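Local coordinates for protein annexin B22 (Schistosoma mansoni, PDB 4MDU) that binds acidic phospholipid membranes in a calcium-dependent manner, aggregates liposomes when calcium is present and probably promotes membrane fusion, at residues S95-F98 against R99-L102; G349-R352 against R353-V357; L105-D108 against T109-L113; I60-L63 against A64-N68. All coordinates share one frame; numbering follows the deposited sequence.

Interaction 1. Residues S95-F98 against R99-L102; sequences SGDF and RKVL
Phe-98 O receives the amide of Leu-102 at 2.9 Å from Leu-102 N, and carbon packs closely round the same oxygen: Val-101 CG1 comes to 3.1 Å from Phe-98 O. That methyl sits between the backbone N and the carbonyl carbon of its own residue (chi1 69°), which swings it down against the preceding turn. The two preceding amides, Val-101 N and Lys-100 N, bond in the usual helical way to Asp-97 O and Gly-96 O. The first bond of the series, from Arg-99 N to Ser-95 O at 3.2 Å, is different, because the donor stands 69° above the carbonyl plane where the chain bends into helix 96-106 through Gly-96, a residue of positive phi. The Leu-102 side chain lies over the Phe-98 ring in a CH-pi contact, with CD1 3.8 Å from the ring centroid and almost on the normal. The Arg-99 guanidinium lays one face over Ser-95 CA, and its NH1 bonds to Lys-91 O. Asp-97 OD2 turns to Thr-307 OG1, and Lys-100 NZ stays 5.0 Å from Asp-97 OD2, too far for a salt bridge. Phe-98 also touches Glu-56, a calcium ligand. The first helical turn therefore has its carbonyls satisfied by amides, while Leu-102 backs one face of the Phe-98 ring and probably helps to hold it beside Glu-56.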
# COMPACT_ATOMS: atom_id res chain seq x y z
N SER B 95 -11.57 23.86 20.53
CA SER B 95 -11.56 22.43 20.82
C SER B 95 -11.87 21.60 19.59
O SER B 95 -12.15 22.13 18.51
CB SER B 95 -12.57 22.12 21.93
OG SER B 95 -13.84 22.67 21.63
N GLY B 96 -11.80 20.28 19.77
CA GLY B 96 -12.17 19.35 18.72
C GLY B 96 -11.32 19.44 17.47
O GLY B 96 -10.11 19.70 17.54
N ASP B 97 -11.95 19.23 16.32
CA ASP B 97 -11.28 19.25 15.03
C ASP B 97 -10.71 20.63 14.71
O ASP B 97 -9.67 20.75 14.07
CB ASP B 97 -12.24 18.82 13.93
CG ASP B 97 -12.66 17.39 14.07
OD1 ASP B 97 -13.62 16.97 13.40
OD2 ASP B 97 -12.01 16.68 14.88
N PHE B 98 -11.40 21.67 15.16
CA PHE B 98 -10.93 23.01 14.92
C PHE B 98 -9.58 23.19 15.59
O PHE B 98 -8.63 23.64 14.96
CB PHE B 98 -11.93 24.02 15.46
CG PHE B 98 -11.62 25.42 15.06
CD1 PHE B 98 -11.00 25.70 13.86
CD2 PHE B 98 -11.97 26.48 15.89
CE1 PHE B 98 -10.71 26.99 13.50
CE2 PHE B 98 -11.69 27.78 15.53
CZ PHE B 98 -11.06 28.04 14.33
N ARG B 99 -9.50 22.82 16.87
CA ARG B 99 -8.22 22.90 17.59
C ARG B 99 -7.13 22.09 16.88
O ARG B 99 -6.00 22.56 16.73
CB ARG B 99 -8.39 22.45 19.04
CG ARG B 99 -7.14 22.61 19.88
CD ARG B 99 -7.48 22.70 21.37
NE ARG B 99 -7.87 21.41 21.94
CZ ARG B 99 -8.15 21.21 23.23
NH1 ARG B 99 -8.11 22.23 24.08
NH2 ARG B 99 -8.49 20.01 23.66
N LYS B 100 -7.46 20.88 16.45
CA LYS B 100 -6.52 20.04 15.72
C LYS B 100 -5.92 20.80 14.53
O LYS B 100 -4.71 20.92 14.40
CB LYS B 100 -7.22 18.78 15.20
CG LYS B 100 -7.01 17.55 16.03
CD LYS B 100 -8.14 17.35 17.02
CE LYS B 100 -7.96 16.05 17.79
NZ LYS B 100 -7.74 14.91 16.86
N VAL B 101 -6.78 21.32 13.67
CA VAL B 101 -6.27 21.92 12.45
C VAL B 101 -5.50 23.20 12.80
O VAL B 101 -4.49 23.53 12.16
CB VAL B 101 -7.39 22.16 11.41
CG1 VAL B 101 -8.35 23.24 11.87
CG2 VAL B 101 -6.78 22.52 10.05
N LEU B 102 -5.96 23.91 13.82
CA LEU B 102 -5.27 25.11 14.26
C LEU B 102 -3.85 24.78 14.75
O LEU B 102 -2.92 25.57 14.59
CB LEU B 102 -6.03 25.81 15.38
CG LEU B 102 -7.23 26.66 14.97
CD1 LEU B 102 -7.86 27.31 16.20
CD2 LEU B 102 -6.81 27.72 13.96

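Interaction 2. Residues G349-R352 against R353-V357; sequences GDYR and RTLCV
Thr-354 bonds twice to one acceptor, Asp-350 O, through its side chain and its own amide. OG1 lies 2.7 Å and N 2.8 Å from Asp-350 O, and the two donors come from opposite faces of the carbonyl plane, the amide 37° out of it. OG1 reaches back along the helix because it stands anti to the carbonyl carbon, beside the backbone N (chi1 -58°); this places the hydroxyl over the preceding turn. The other polar links are ordinary helical ones: Arg-353 N to Gly-349 O, Leu-355 N to Tyr-351 O and Cys-356 N to Arg-352 O. Gly-349, with positive phi, stands at the bend that leads into helix 349-358, the fifth helix of the fourth annexin repeat. Apolar contact is concentrated at Tyr-351 and Leu-355. Methyl CD1 of Leu-355 sits over one face of the ring as a CH-pi contact, 4.2 Å from the centroid and 28° off the normal, displaced toward the CE1-CZ side of the ring, with CD1 3.8 Å from Tyr-351 CZ. Met-313 of helix 311-320 touches both side chains. Charged groups point elsewhere: Arg-353 makes a salt bridge with Glu-361, and Arg-352 NH1 bonds to Lys-344 O. Asp-350 touches Glu-56, a calcium ligand of the first repeat. With its hydroxyl spent on its own helix, Thr-354 can probably be buried at little polar cost where it packs against Phe-98 and Ile-60.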
# COMPACT_ATOMS: atom_id res chain seq x y z
N GLY B 349 -17.68 21.52 10.27
CA GLY B 349 -17.33 22.38 11.38
C GLY B 349 -16.32 23.43 10.98
O GLY B 349 -16.12 23.69 9.80
N ASP B 350 -15.71 24.05 11.97
CA ASP B 350 -14.71 25.08 11.76
C ASP B 350 -13.45 24.53 11.09
O ASP B 350 -12.66 25.26 10.50
CB ASP B 350 -14.39 25.72 13.11
CG ASP B 350 -15.55 26.54 13.62
OD1 ASP B 350 -16.27 27.10 12.77
OD2 ASP B 350 -15.75 26.64 14.85
N TYR B 351 -13.28 23.22 11.19
CA TYR B 351 -12.24 22.49 10.53
C TYR B 351 -12.47 22.59 9.02
O TYR B 351 -11.62 23.09 8.28
CB TYR B 351 -12.27 21.05 11.04
CG TYR B 351 -11.53 20.02 10.24
CD1 TYR B 351 -10.17 20.15 9.99
CD2 TYR B 351 -12.18 18.89 9.78
CE1 TYR B 351 -9.49 19.20 9.27
CE2 TYR B 351 -11.52 17.93 9.06
CZ TYR B 351 -10.17 18.09 8.80
OH TYR B 351 -9.49 17.13 8.08
N ARG B 352 -13.64 22.14 8.57
CA ARG B 352 -14.01 22.27 7.16
C ARG B 352 -13.77 23.70 6.67
O ARG B 352 -13.17 23.94 5.62
CB ARG B 352 -15.49 21.90 6.95
CG ARG B 352 -16.11 22.47 5.67
CD ARG B 352 -17.32 21.67 5.23
NE ARG B 352 -18.43 21.80 6.17
CZ ARG B 352 -19.56 21.11 6.07
NH1 ARG B 352 -19.73 20.26 5.06
NH2 ARG B 352 -20.52 21.28 6.98
N ARG B 353 -14.24 24.65 7.46
CA ARG B 353 -14.15 26.06 7.11
C ARG B 353 -12.69 26.46 6.97
O ARG B 353 -12.32 27.16 6.02
CB ARG B 353 -14.85 26.90 8.17
CG ARG B 353 -15.04 28.36 7.80
CD ARG B 353 -16.17 28.55 6.77
NE ARG B 353 -15.63 29.30 5.66
CZ ARG B 353 -15.60 28.90 4.40
NH1 ARG B 353 -16.15 27.75 4.02
NH2 ARG B 353 -15.05 29.69 3.50
N THR B 354 -11.86 26.02 7.90
CA THR B 354 -10.43 26.30 7.83
C THR B 354 -9.83 25.76 6.54
O THR B 354 -9.11 26.47 5.85
CB THR B 354 -9.67 25.71 9.03
OG1 THR B 354 -10.20 26.22 10.26
CG2 THR B 354 -8.18 26.07 8.92
N LEU B 355 -10.13 24.51 6.20
CA LEU B 355 -9.60 23.92 4.96
C LEU B 355 -10.04 24.72 3.74
O LEU B 355 -9.25 24.93 2.81
CB LEU B 355 -10.04 22.47 4.82
CG LEU B 355 -9.65 21.51 5.95
CD1 LEU B 355 -10.01 20.09 5.57
CD2 LEU B 355 -8.14 21.59 6.27
N CYS B 356 -11.31 25.15 3.72
CA CYS B 356 -11.84 25.90 2.58
C CYS B 356 -11.11 27.22 2.41
O CYS B 356 -10.86 27.66 1.29
CB CYS B 356 -13.36 26.13 2.74
SG CYS B 356 -14.28 24.57 2.58
N VAL B 357 -10.76 27.86 3.52
CA VAL B 357 -10.10 29.15 3.47
C VAL B 357 -8.67 29.00 2.95
O VAL B 357 -8.20 29.82 2.18
CB VAL B 357 -10.13 29.83 4.83
CG1 VAL B 357 -9.19 31.04 4.89
CG2 VAL B 357 -11.55 30.24 5.15

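Interaction 3. Residues L105-D108 against T109-L113; sequences LIVD and TPYML
Between helix 96-106 and helix 109-122 the backbone is extended at Val-107 and Asp-108 (psi 140° and 135°), and it turns helical again where Met-112 N bonds to Asp-108 O at 3.0 Å. Val-107 carries the apolar part. Its CG1, anti to the backbone N, meets the Tyr-111 ring at the edge, near the ring plane, 3.5 Å from CD1, and also lies 3.9 Å from Met-112 CB. Tyr-111 is held at its far end by a hydrogen bond between Tyr-111 OH and Asp-156 OD2. The carboxylate of Asp-108 touches Pro-110, with OD2 3.2 Å from Pro-110 CG. Although this residue holds the N-cap position, its acid group is occupied elsewhere: OD1 bonds to Ser-7 OG and Asn-68 ND2, and OD2 to Glu-8 N. Asn-68 OD1 takes the amide of Thr-109, so one side-chain amide binds both the residue before the helix and its first residue. The junction passes from the first annexin repeat to the second; Ile-317 of helix 311-320 touches Leu-105 and Met-112, whereas helices 68-82 and 86-93 pack against Ile-106.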
# COMPACT_ATOMS: atom_id res chain seq x y z
N LEU B 105 -1.52 24.19 11.90
CA LEU B 105 -1.29 25.49 11.29
C LEU B 105 -0.33 26.45 12.01
O LEU B 105 0.49 27.10 11.34
CB LEU B 105 -2.66 26.15 11.05
CG LEU B 105 -2.98 27.12 9.91
CD1 LEU B 105 -2.39 26.74 8.55
CD2 LEU B 105 -4.49 27.27 9.83
N ILE B 106 -0.40 26.61 13.34
CA ILE B 106 0.48 27.61 13.97
C ILE B 106 1.86 27.09 14.31
O ILE B 106 2.68 27.83 14.83
CB ILE B 106 -0.04 28.26 15.29
CG1 ILE B 106 -0.91 27.28 16.04
CG2 ILE B 106 -0.63 29.67 15.06
CD1 ILE B 106 -0.16 26.10 16.47
N VAL B 107 2.10 25.81 14.04
CA VAL B 107 3.40 25.22 14.26
C VAL B 107 4.25 25.36 13.00
O VAL B 107 3.74 25.23 11.89
CB VAL B 107 3.24 23.75 14.68
CG1 VAL B 107 4.47 22.96 14.32
CG2 VAL B 107 2.95 23.68 16.18
N ASP B 108 5.54 25.67 13.18
CA ASP B 108 6.46 25.82 12.07
C ASP B 108 6.37 24.58 11.18
O ASP B 108 6.35 23.44 11.69
CB ASP B 108 7.90 26.01 12.59
CG ASP B 108 8.87 26.48 11.52
OD1 ASP B 108 8.41 27.05 10.49
OD2 ASP B 108 10.10 26.27 11.70
N THR B 109 6.30 24.78 9.87
CA THR B 109 6.15 23.65 8.95
C THR B 109 7.02 22.44 9.28
O THR B 109 6.52 21.32 9.37
CB THR B 109 6.43 24.05 7.51
OG1 THR B 109 5.59 25.15 7.15
CG2 THR B 109 6.20 22.89 6.58
N PRO B 110 8.35 22.65 9.44
CA PRO B 110 9.21 21.49 9.73
C PRO B 110 8.82 20.73 11.00
O PRO B 110 8.93 19.51 11.00
CB PRO B 110 10.62 22.11 9.86
CG PRO B 110 10.41 23.60 9.93
CD PRO B 110 9.13 23.88 9.20
N TYR B 111 8.39 21.41 12.05
CA TYR B 111 7.98 20.69 13.27
C TYR B 111 6.70 19.90 12.98
O TYR B 111 6.52 18.72 13.37
CB TYR B 111 7.74 21.67 14.41
CG TYR B 111 7.53 21.00 15.75
CD1 TYR B 111 6.26 20.69 16.21
CD2 TYR B 111 8.61 20.67 16.55
CE1 TYR B 111 6.07 20.08 17.44
CE2 TYR B 111 8.44 20.05 17.77
CZ TYR B 111 7.17 19.76 18.21
OH TYR B 111 7.01 19.15 19.44
N MET B 112 5.79 20.55 12.28
CA MET B 112 4.55 19.88 11.92
C MET B 112 4.84 18.60 11.13
O MET B 112 4.27 17.54 11.41
CB MET B 112 3.64 20.83 11.13
CG MET B 112 2.26 20.26 10.90
SD MET B 112 2.21 19.62 9.23
CE MET B 112 1.73 21.14 8.46
N LEU B 113 5.75 18.67 10.17
CA LEU B 113 6.05 17.48 9.40
C LEU B 113 6.73 16.44 10.29
O LEU B 113 6.44 15.24 10.20
CB LEU B 113 6.87 17.80 8.15
CG LEU B 113 6.11 18.66 7.14
CD1 LEU B 113 7.02 19.00 5.97
CD2 LEU B 113 4.84 17.95 6.67

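Interaction 4. Residues I60-L63 against A64-N68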
# COMPACT_ATOMS: atom_id res chain seq x y z
N ILE B 60 -9.73 32.12 11.64
CA ILE B 60 -9.47 31.34 10.43
C ILE B 60 -9.07 32.24 9.28
O ILE B 60 -8.15 31.92 8.52
CB ILE B 60 -10.70 30.52 10.00
CG1 ILE B 60 -10.87 29.29 10.89
CG2 ILE B 60 -10.55 30.07 8.55
CD1 ILE B 60 -12.30 28.85 11.07
N ASN B 61 -9.74 33.38 9.16
CA ASN B 61 -9.53 34.27 8.03
C ASN B 61 -8.18 34.99 8.08
O ASN B 61 -7.81 35.69 7.14
CB ASN B 61 -10.67 35.28 7.88
CG ASN B 61 -11.95 34.64 7.38
OD1 ASN B 61 -11.92 33.55 6.79
ND2 ASN B 61 -13.08 35.30 7.60
N ILE B 62 -7.46 34.80 9.18
CA ILE B 62 -6.10 35.31 9.28
C ILE B 62 -5.12 34.15 9.04
O ILE B 62 -4.45 34.09 8.00
CB ILE B 62 -5.83 35.94 10.66
CG1 ILE B 62 -6.65 37.22 10.85
CG2 ILE B 62 -4.36 36.26 10.84
CD1 ILE B 62 -6.38 37.87 12.19
N LEU B 63 -5.09 33.22 9.99
CA LEU B 63 -4.12 32.14 10.03
C LEU B 63 -4.15 31.26 8.78
O LEU B 63 -3.09 30.87 8.28
CB LEU B 63 -4.32 31.29 11.29
CG LEU B 63 -4.04 32.03 12.60
CD1 LEU B 63 -4.44 31.18 13.80
CD2 LEU B 63 -2.55 32.42 12.67
N ALA B 64 -5.34 30.96 8.27
CA ALA B 64 -5.48 30.17 7.04
C ALA B 64 -5.34 31.02 5.77
O ALA B 64 -5.53 30.52 4.65
CB ALA B 64 -6.81 29.42 7.04
N ARG B 65 -5.02 32.30 5.93
CA ARG B 65 -4.68 33.16 4.79
C ARG B 65 -3.25 33.74 4.85
O ARG B 65 -2.96 34.73 4.20
CB ARG B 65 -5.69 34.30 4.65
CG ARG B 65 -7.13 33.84 4.30
CD ARG B 65 -7.16 32.90 3.08
NE ARG B 65 -6.45 33.47 1.94
CZ ARG B 65 -5.91 32.75 0.96
NH1 ARG B 65 -6.00 31.42 0.97
NH2 ARG B 65 -5.27 33.36 -0.03
N ARG B 66 -2.37 33.12 5.62
CA ARG B 66 -0.97 33.55 5.72
C ARG B 66 -0.02 32.38 5.45
O ARG B 66 -0.37 31.24 5.70
CB ARG B 66 -0.67 34.12 7.12
CG ARG B 66 -1.60 35.26 7.58
CD ARG B 66 -1.26 36.61 6.93
NE ARG B 66 -2.07 37.68 7.52
CZ ARG B 66 -3.27 38.05 7.06
NH1 ARG B 66 -3.77 37.45 5.98
NH2 ARG B 66 -3.96 39.01 7.67
N THR B 67 1.18 32.67 4.94
CA THR B 67 2.15 31.61 4.74
C THR B 67 2.69 31.19 6.10
O THR B 67 2.49 31.89 7.10
CB THR B 67 3.34 32.09 3.93
OG1 THR B 67 4.09 33.01 4.73
CG2 THR B 67 2.90 32.77 2.66
N ASN B 68 3.37 30.05 6.13
CA ASN B 68 4.03 29.58 7.33
C ASN B 68 4.96 30.64 7.95
O ASN B 68 4.89 30.92 9.14
CB ASN B 68 4.82 28.30 7.04
CG ASN B 68 5.63 27.83 8.23
OD1 ASN B 68 5.09 27.29 9.19
ND2 ASN B 68 6.95 28.03 8.17
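Ala-64 packs closely against the last turn of helix 56-63, its CB 3.2 Å from Ile-60 O. Its amide bonds to the same oxygen, with Ala-64 N 3.0 Å from Ile-60 O. The CG2 branch of Ile-60 faces the Ala-64 methyl while the longer branch leads away to Phe-98, and Val-357 of helix 349-358 covers the pair. Here the helix runs out. Arg-65 N bonds at 2.8 Å to Ile-62 O, only three residues back, from a position 54° above the carbonyl plane, and a type I beta turn from Leu-63 to Arg-66 redirects the chain. This is the link between the second and third of the five helices of an annexin repeat, and Thr-67 stands at the N-cap of the next one, helix 68-82. The more open side belongs to the two arginines, partly exposed, whose polar ends are nevertheless held by outside partners. Arg-66 CG approaches Ile-62 O to 3.1 Å, and a bend at chi2 (-77°) folds the guanidinium back so that this oxygen lies over one of its faces; NH1 reaches Arg-65 O by a weak bond of 3.4 Å, and NE forms a salt bridge with Asp-41. Arg-65 rests its CG 3.5 Å from Asn-61 O before the chain bends away, and its guanidinium donates hydrogen bonds to two carbonyls, Thr-29 O through NH2 and Val-357 O through NH1.

In the fold
Along the chain, interaction 4 comes first, at the end of helix 56-63 and the turn beyond it; interaction 1 follows in the first turns of helix 96-106, and interaction 3 takes up that helix's end and the start of helix 109-122. Interaction 2 lies far on, in helix 349-358. All four are local and in series, so none nests within or crosses another, and each closes only short steps along a helix, a turn or a helix junction. They meet in space instead: Phe-98 packs on Ile-60 and Thr-354, tying interactions 1, 4 and 2 together across the first and fourth repeats, while Asn-68 joins interaction 4 to interaction 3, where the second repeat begins.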